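Local coordinates for protein regulator of polyketide synthase expression (PDB 3ONQ) that is of unknown function but carries a PucR-type helix-turn-helix domain and probably binds DNA to regulate transcription, perhaps of polyketide synthase genes, at residues Val202-Phe205 with Leu206-Ser210; Val226-Arg229 with Leu230-Ala234; Asp243-Asp246 with Ala247-Thr251. All blocks are in the same frame, centred on the assembly; numbering follows the deposited sequence.

Overall arrangement
All three contacts are turns of separate helices in the PucR-type helix-turn-helix domain. Contact 1, at the end of helix 198-207, touches both others. Its centre is about 12 Å from that of contact 2, and the two touch through Val202 CG2 and Ala233 CB (3.7 Å) and through Phe205 CE1 and Leu230 CD1 (3.8 Å). Towards contact 3, about 11 Å away between centres, Leu206 CD2 lies 3.6 Å from Ala247 CB. Contacts 2 and 3 do not touch, their nearest atoms being about 6 Å apart. The sulfate held by Arg229 and Arg232 marks an anion site on contact 2, whereas residues of contacts 1 and 3 meet a second subunit.

Contact 1. Residues Val202-Phe205 with Leu206-Ser210; sequences VSTF and LKYGS
Regular i to i+4 bonds, such as Leu206 N to Val202 O at 3.0 Å, run to the last turn of this helix, where the pattern changes to a Schellman motif: Ser210 N donates to Phe205 O at 2.8 Å, and a weak bond joins Gly209 N to Leu206 O. Gly209 takes the C-prime position with positive phi (82°), where a CB would collide with the carbonyl oxygen of the residue before. The reversal carries Ser210 back over the Phe205 ring. Its CA stands 3.5 Å from the ring centroid and 17° off the normal, a CH-pi contact over one face, while Ser210 OG approaches Phe205 CE2. With CG opposite the backbone N (chi1 178°), the Phe205 ring stands out from the helix, where the returning chain lays Ser210 on its face. Alongside, Thr204 CG2 packs 3.7 Å from Tyr208 CD1, and Thr204 O lies at the edge of the tyrosine ring, in its plane. Val202 CG1 and Leu206 CD1 touch at 4.0 Å, their side chains pointing the same way. Phe205 and Val202 pack on helix 223-237, Leu206 faces helix 244-261, and Thr204 and Tyr208 reach Glu218 of helix 212-219, so the helix end joins three neighbours.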
# COMPACT_ATOMS: atom_id res chain seq x y z
N VAL B 202 33.85 -4.81 2.60
CA VAL B 202 33.18 -5.86 1.84
C VAL B 202 33.18 -5.51 0.35
O VAL B 202 33.50 -6.33 -0.51
CB VAL B 202 31.72 -6.04 2.31
CG1 VAL B 202 30.95 -6.96 1.38
CG2 VAL B 202 31.68 -6.56 3.75
N SER B 203 32.81 -4.27 0.04
CA SER B 203 32.75 -3.84 -1.34
C SER B 203 34.12 -3.99 -2.00
O SER B 203 34.25 -4.51 -3.11
CB SER B 203 32.33 -2.37 -1.39
OG SER B 203 32.34 -1.92 -2.73
N THR B 204 35.15 -3.54 -1.30
CA THR B 204 36.49 -3.57 -1.85
C THR B 204 36.95 -5.02 -1.99
O THR B 204 37.58 -5.37 -2.98
CB THR B 204 37.49 -2.81 -0.94
OG1 THR B 204 37.05 -1.46 -0.77
CG2 THR B 204 38.86 -2.82 -1.56
N PHE B 205 36.61 -5.85 -1.03
CA PHE B 205 37.03 -7.24 -1.06
C PHE B 205 36.45 -7.96 -2.27
O PHE B 205 37.16 -8.67 -2.95
CB PHE B 205 36.55 -7.92 0.23
CG PHE B 205 36.87 -9.38 0.32
CD1 PHE B 205 38.14 -9.81 0.64
CD2 PHE B 205 35.89 -10.32 0.12
CE1 PHE B 205 38.41 -11.14 0.74
CE2 PHE B 205 36.17 -11.66 0.22
CZ PHE B 205 37.43 -12.06 0.53
N LEU B 206 35.18 -7.74 -2.55
CA LEU B 206 34.51 -8.34 -3.69
C LEU B 206 35.07 -7.85 -5.02
O LEU B 206 35.28 -8.63 -5.93
CB LEU B 206 33.01 -8.10 -3.63
CG LEU B 206 32.26 -8.78 -2.48
CD1 LEU B 206 30.84 -8.31 -2.42
CD2 LEU B 206 32.31 -10.28 -2.58
N LYS B 207 35.33 -6.56 -5.09
CA LYS B 207 35.85 -5.91 -6.28
C LYS B 207 37.21 -6.46 -6.65
O LYS B 207 37.53 -6.63 -7.81
CB LYS B 207 35.94 -4.41 -6.05
CG LYS B 207 36.53 -3.64 -7.20
CD LYS B 207 36.52 -2.16 -6.92
CE LYS B 207 37.25 -1.39 -8.01
NZ LYS B 207 37.06 0.08 -7.90
N TYR B 208 38.00 -6.75 -5.63
CA TYR B 208 39.39 -7.14 -5.82
C TYR B 208 39.61 -8.64 -5.83
O TYR B 208 40.69 -9.10 -5.53
CB TYR B 208 40.31 -6.44 -4.83
CG TYR B 208 40.57 -5.03 -5.23
CD1 TYR B 208 39.67 -4.03 -4.93
CD2 TYR B 208 41.71 -4.69 -5.94
CE1 TYR B 208 39.89 -2.74 -5.31
CE2 TYR B 208 41.94 -3.39 -6.31
CZ TYR B 208 41.03 -2.42 -6.00
OH TYR B 208 41.25 -1.13 -6.38
N GLY B 209 38.57 -9.38 -6.17
CA GLY B 209 38.71 -10.81 -6.30
C GLY B 209 38.63 -11.64 -5.05
O GLY B 209 39.12 -12.76 -5.02
N SER B 210 38.03 -11.10 -4.00
CA SER B 210 37.91 -11.84 -2.78
C SER B 210 39.29 -12.23 -2.28
O SER B 210 39.51 -13.34 -1.84
CB SER B 210 37.06 -13.09 -2.99
OG SER B 210 35.69 -12.76 -3.02

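Contact 2. Residues Val226-Arg229 with Leu230-Ala234; sequences VRYR and LKRAA. With SO4 (sulfate ion), chain S.
Sulfate O4 accepts from both Arg229 and Arg232, one turn apart on helix 223-237, firmly from the first and weakly from the second. Arg229 NE donates to it at 2.8 Å with a nearly straight N-H...O angle of 172°, and Arg232 NH2 adds the weak bond at 3.5 Å. A second oxygen, O3, receives Arg229 NH2 at 2.7 Å, again almost linearly (171°). The sulfur lies at the edge of the Arg229 guanidinium, in its plane, as expected when neighbouring N-H groups bind two oxygens of one anion. Arg229 reaches it with its chain extended from CG to NE, whereas Arg232 bends at chi3 (-66°) to bring NH2 within reach of both the anion and Tyr228, in directions roughly at right angles. That nitrogen sits 3.1 Å from Tyr228 CE2, at the ring's edge and near its plane. Ring and guanidinium are nearly perpendicular, so this is an edge approach and not a stack over the ring face. Arg232 NH1 comes 3.7 Å from Arg229 CG as the two arginines run side by side. Their remaining amino groups are also held: Arg229 NH1 by Thr201 OG1, and Arg232 NH1 by Thr198 OG1, which should limit the rotation of both guanidinium groups. Away from the anion, Val226 CG1 meets Leu230 CD1 at 3.9 Å, while the backbone bond from Leu230 N to Val226 O is 2.9 Å long. These two side chains face helices 198-207 and 212-219, which separates the apolar packing from the charged group. The sulfate probably comes from the crystallisation liquor, but two arginines converging on one oxyanion are consistent with a place able to receive a phosphate, possibly of a DNA backbone; the geometry establishes anion binding alone.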
# COMPACT_ATOMS: atom_id res chain seq x y z
N VAL B 226 40.86 -6.73 7.71
CA VAL B 226 39.89 -7.09 6.69
C VAL B 226 39.14 -8.34 7.14
O VAL B 226 37.91 -8.41 7.04
CB VAL B 226 40.55 -7.38 5.34
CG1 VAL B 226 39.50 -7.86 4.33
CG2 VAL B 226 41.28 -6.14 4.83
N ARG B 227 39.88 -9.33 7.62
CA ARG B 227 39.30 -10.59 8.09
C ARG B 227 38.23 -10.31 9.14
O ARG B 227 37.11 -10.82 9.05
CB ARG B 227 40.38 -11.48 8.69
CG ARG B 227 40.42 -12.89 8.14
CD ARG B 227 41.50 -13.71 8.86
NE ARG B 227 42.85 -13.22 8.58
CZ ARG B 227 43.69 -13.78 7.71
NH1 ARG B 227 44.89 -13.26 7.52
NH2 ARG B 227 43.33 -14.87 7.04
N TYR B 228 38.58 -9.49 10.12
CA TYR B 228 37.68 -9.16 11.21
C TYR B 228 36.41 -8.46 10.70
O TYR B 228 35.30 -8.80 11.10
CB TYR B 228 38.42 -8.31 12.25
CG TYR B 228 37.57 -7.83 13.42
CD1 TYR B 228 37.43 -8.61 14.57
CD2 TYR B 228 36.92 -6.60 13.38
CE1 TYR B 228 36.66 -8.18 15.64
CE2 TYR B 228 36.15 -6.16 14.45
CZ TYR B 228 36.02 -6.95 15.58
OH TYR B 228 35.26 -6.51 16.64
N ARG B 229 36.58 -7.50 9.80
CA ARG B 229 35.41 -6.83 9.23
C ARG B 229 34.48 -7.74 8.43
O ARG B 229 33.26 -7.62 8.54
CB ARG B 229 35.82 -5.63 8.37
CG ARG B 229 36.48 -4.53 9.19
CD ARG B 229 37.17 -3.54 8.29
NE ARG B 229 37.85 -2.49 9.04
CZ ARG B 229 38.54 -1.51 8.48
NH1 ARG B 229 38.66 -1.43 7.15
NH2 ARG B 229 39.12 -0.59 9.25
N LEU B 230 35.04 -8.65 7.63
CA LEU B 230 34.19 -9.57 6.87
C LEU B 230 33.39 -10.47 7.80
O LEU B 230 32.22 -10.76 7.55
CB LEU B 230 35.02 -10.43 5.92
CG LEU B 230 35.88 -9.64 4.93
CD1 LEU B 230 36.68 -10.59 4.07
CD2 LEU B 230 35.00 -8.73 4.08
N LYS B 231 34.02 -10.89 8.89
CA LYS B 231 33.37 -11.73 9.87
C LYS B 231 32.20 -10.97 10.50
O LYS B 231 31.09 -11.51 10.64
CB LYS B 231 34.38 -12.18 10.93
CG LYS B 231 33.81 -13.10 12.00
CD LYS B 231 34.93 -13.69 12.86
CE LYS B 231 34.41 -14.09 14.24
NZ LYS B 231 33.94 -12.91 15.02
N ARG B 232 32.44 -9.71 10.85
CA ARG B 232 31.38 -8.87 11.40
C ARG B 232 30.23 -8.74 10.40
O ARG B 232 29.05 -8.85 10.77
CB ARG B 232 31.93 -7.49 11.76
CG ARG B 232 30.89 -6.56 12.37
CD ARG B 232 31.30 -5.09 12.23
NE ARG B 232 32.49 -4.76 13.00
CZ ARG B 232 33.52 -4.06 12.53
NH1 ARG B 232 33.52 -3.61 11.28
NH2 ARG B 232 34.57 -3.80 13.31
N ALA B 233 30.55 -8.50 9.14
CA ALA B 233 29.51 -8.39 8.11
C ALA B 233 28.72 -9.70 7.96
O ALA B 233 27.54 -9.67 7.65
CB ALA B 233 30.11 -7.97 6.78
N ALA B 234 29.39 -10.83 8.16
CA ALA B 234 28.72 -12.12 8.18
C ALA B 234 27.73 -12.19 9.34
O ALA B 234 26.61 -12.68 9.19
CB ALA B 234 29.74 -13.27 8.29
S SO4 S . 37.78 -1.57 12.62
O1 SO4 S . 38.47 -1.99 13.83
O2 SO4 S . 36.52 -0.90 12.97
O3 SO4 S . 38.63 -0.64 11.89
O4 SO4 S . 37.49 -2.74 11.80

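Contact 3. Residues Asp243-Asp246 with Ala247-Thr251; sequences DPRD and AYVLT
The guanidinium of Arg245 carries Val249 CG2 over one face, 3.8 Å above its plane and away from the centre of the group, while its NH1 lies at the edge of the Tyr248 ring, 3.5 Å from CD2. Guanidinium and ring planes are 37° apart, which excludes a parallel stack. The bend at chi2 (61°) sends the arginine outward from the helix and slightly forward, setting the head beside Tyr248 and Val249 of the next turn; there NH1 forms a salt bridge to Glu168 and NH2 bonds to Glu164 O. Were this arginine cut back to an alanine, Glu168 would probably lose its ionic partner here, and the Tyr248 edge and Val249 CG2 the cover of the guanidinium. The helix start is capped by Asp243: its OD1 accepts Asp246 N at 3.1 Å through the anti lone pair, with a weak second bond from Arg245 N, and its backbone O takes Ala247 N at 2.8 Å. Farther along, Ala247 O receives Thr251 OG1 at 2.7 Å and Thr251 N from opposite faces of its plane. Arg245 and Tyr248 pack on helix 166-172, Ala247, Leu250 and Thr251 meet Leu206 of helix 198-207, and the Tyr248 ring meets Tyr248 of the second subunit.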
# COMPACT_ATOMS: atom_id res chain seq x y z
N ASP B 243 32.89 -16.89 1.40
CA ASP B 243 32.27 -18.03 0.73
C ASP B 243 31.77 -17.65 -0.65
O ASP B 243 31.04 -16.68 -0.80
CB ASP B 243 31.12 -18.58 1.57
CG ASP B 243 30.41 -19.73 0.88
OD1 ASP B 243 29.52 -19.48 0.05
OD2 ASP B 243 30.76 -20.89 1.16
N PRO B 244 32.14 -18.43 -1.68
CA PRO B 244 31.79 -18.08 -3.06
C PRO B 244 30.27 -17.87 -3.27
O PRO B 244 29.88 -16.96 -4.01
CB PRO B 244 32.29 -19.28 -3.87
CG PRO B 244 33.36 -19.87 -3.04
CD PRO B 244 32.95 -19.66 -1.60
N ARG B 245 29.43 -18.68 -2.65
CA ARG B 245 27.99 -18.50 -2.81
C ARG B 245 27.56 -17.19 -2.17
O ARG B 245 26.88 -16.39 -2.81
CB ARG B 245 27.21 -19.67 -2.21
CG ARG B 245 25.72 -19.39 -2.07
CD ARG B 245 25.05 -19.11 -3.42
NE ARG B 245 23.64 -18.75 -3.26
CZ ARG B 245 22.86 -18.30 -4.24
NH1 ARG B 245 23.34 -18.17 -5.47
NH2 ARG B 245 21.60 -17.99 -4.00
N ASP B 246 27.98 -16.95 -0.93
CA ASP B 246 27.56 -15.74 -0.22
C ASP B 246 28.08 -14.48 -0.91
O ASP B 246 27.40 -13.45 -0.93
CB ASP B 246 28.04 -15.75 1.24
CG ASP B 246 27.40 -16.85 2.06
OD1 ASP B 246 26.82 -17.78 1.48
OD2 ASP B 246 27.48 -16.76 3.30
N ALA B 247 29.30 -14.56 -1.44
CA ALA B 247 29.92 -13.42 -2.11
C ALA B 247 29.09 -13.01 -3.33
O ALA B 247 28.93 -11.83 -3.63
CB ALA B 247 31.38 -13.74 -2.52
N TYR B 248 28.56 -14.00 -4.03
CA TYR B 248 27.66 -13.72 -5.14
C TYR B 248 26.38 -13.02 -4.65
O TYR B 248 25.93 -12.05 -5.25
CB TYR B 248 27.33 -15.00 -5.90
CG TYR B 248 26.23 -14.82 -6.92
CD1 TYR B 248 26.44 -14.08 -8.07
CD2 TYR B 248 24.98 -15.37 -6.72
CE1 TYR B 248 25.43 -13.91 -9.00
CE2 TYR B 248 23.98 -15.21 -7.63
CZ TYR B 248 24.20 -14.48 -8.77
OH TYR B 248 23.18 -14.33 -9.68
N VAL B 249 25.82 -13.49 -3.54
CA VAL B 249 24.67 -12.82 -2.92
C VAL B 249 25.01 -11.37 -2.53
O VAL B 249 24.28 -10.43 -2.85
CB VAL B 249 24.14 -13.59 -1.68
CG1 VAL B 249 22.98 -12.82 -1.02
CG2 VAL B 249 23.69 -15.00 -2.07
N LEU B 250 26.14 -11.17 -1.86
CA LEU B 250 26.52 -9.83 -1.43
C LEU B 250 26.73 -8.89 -2.63
O LEU B 250 26.26 -7.74 -2.63
CB LEU B 250 27.78 -9.90 -0.56
CG LEU B 250 27.58 -10.48 0.84
CD1 LEU B 250 28.90 -10.94 1.43
CD2 LEU B 250 26.91 -9.46 1.76
N THR B 251 27.40 -9.39 -3.66
CA THR B 251 27.65 -8.62 -4.87
C THR B 251 26.31 -8.15 -5.45
O THR B 251 26.17 -6.99 -5.85
CB THR B 251 28.43 -9.46 -5.91
OG1 THR B 251 29.67 -9.90 -5.33
CG2 THR B 251 28.72 -8.67 -7.19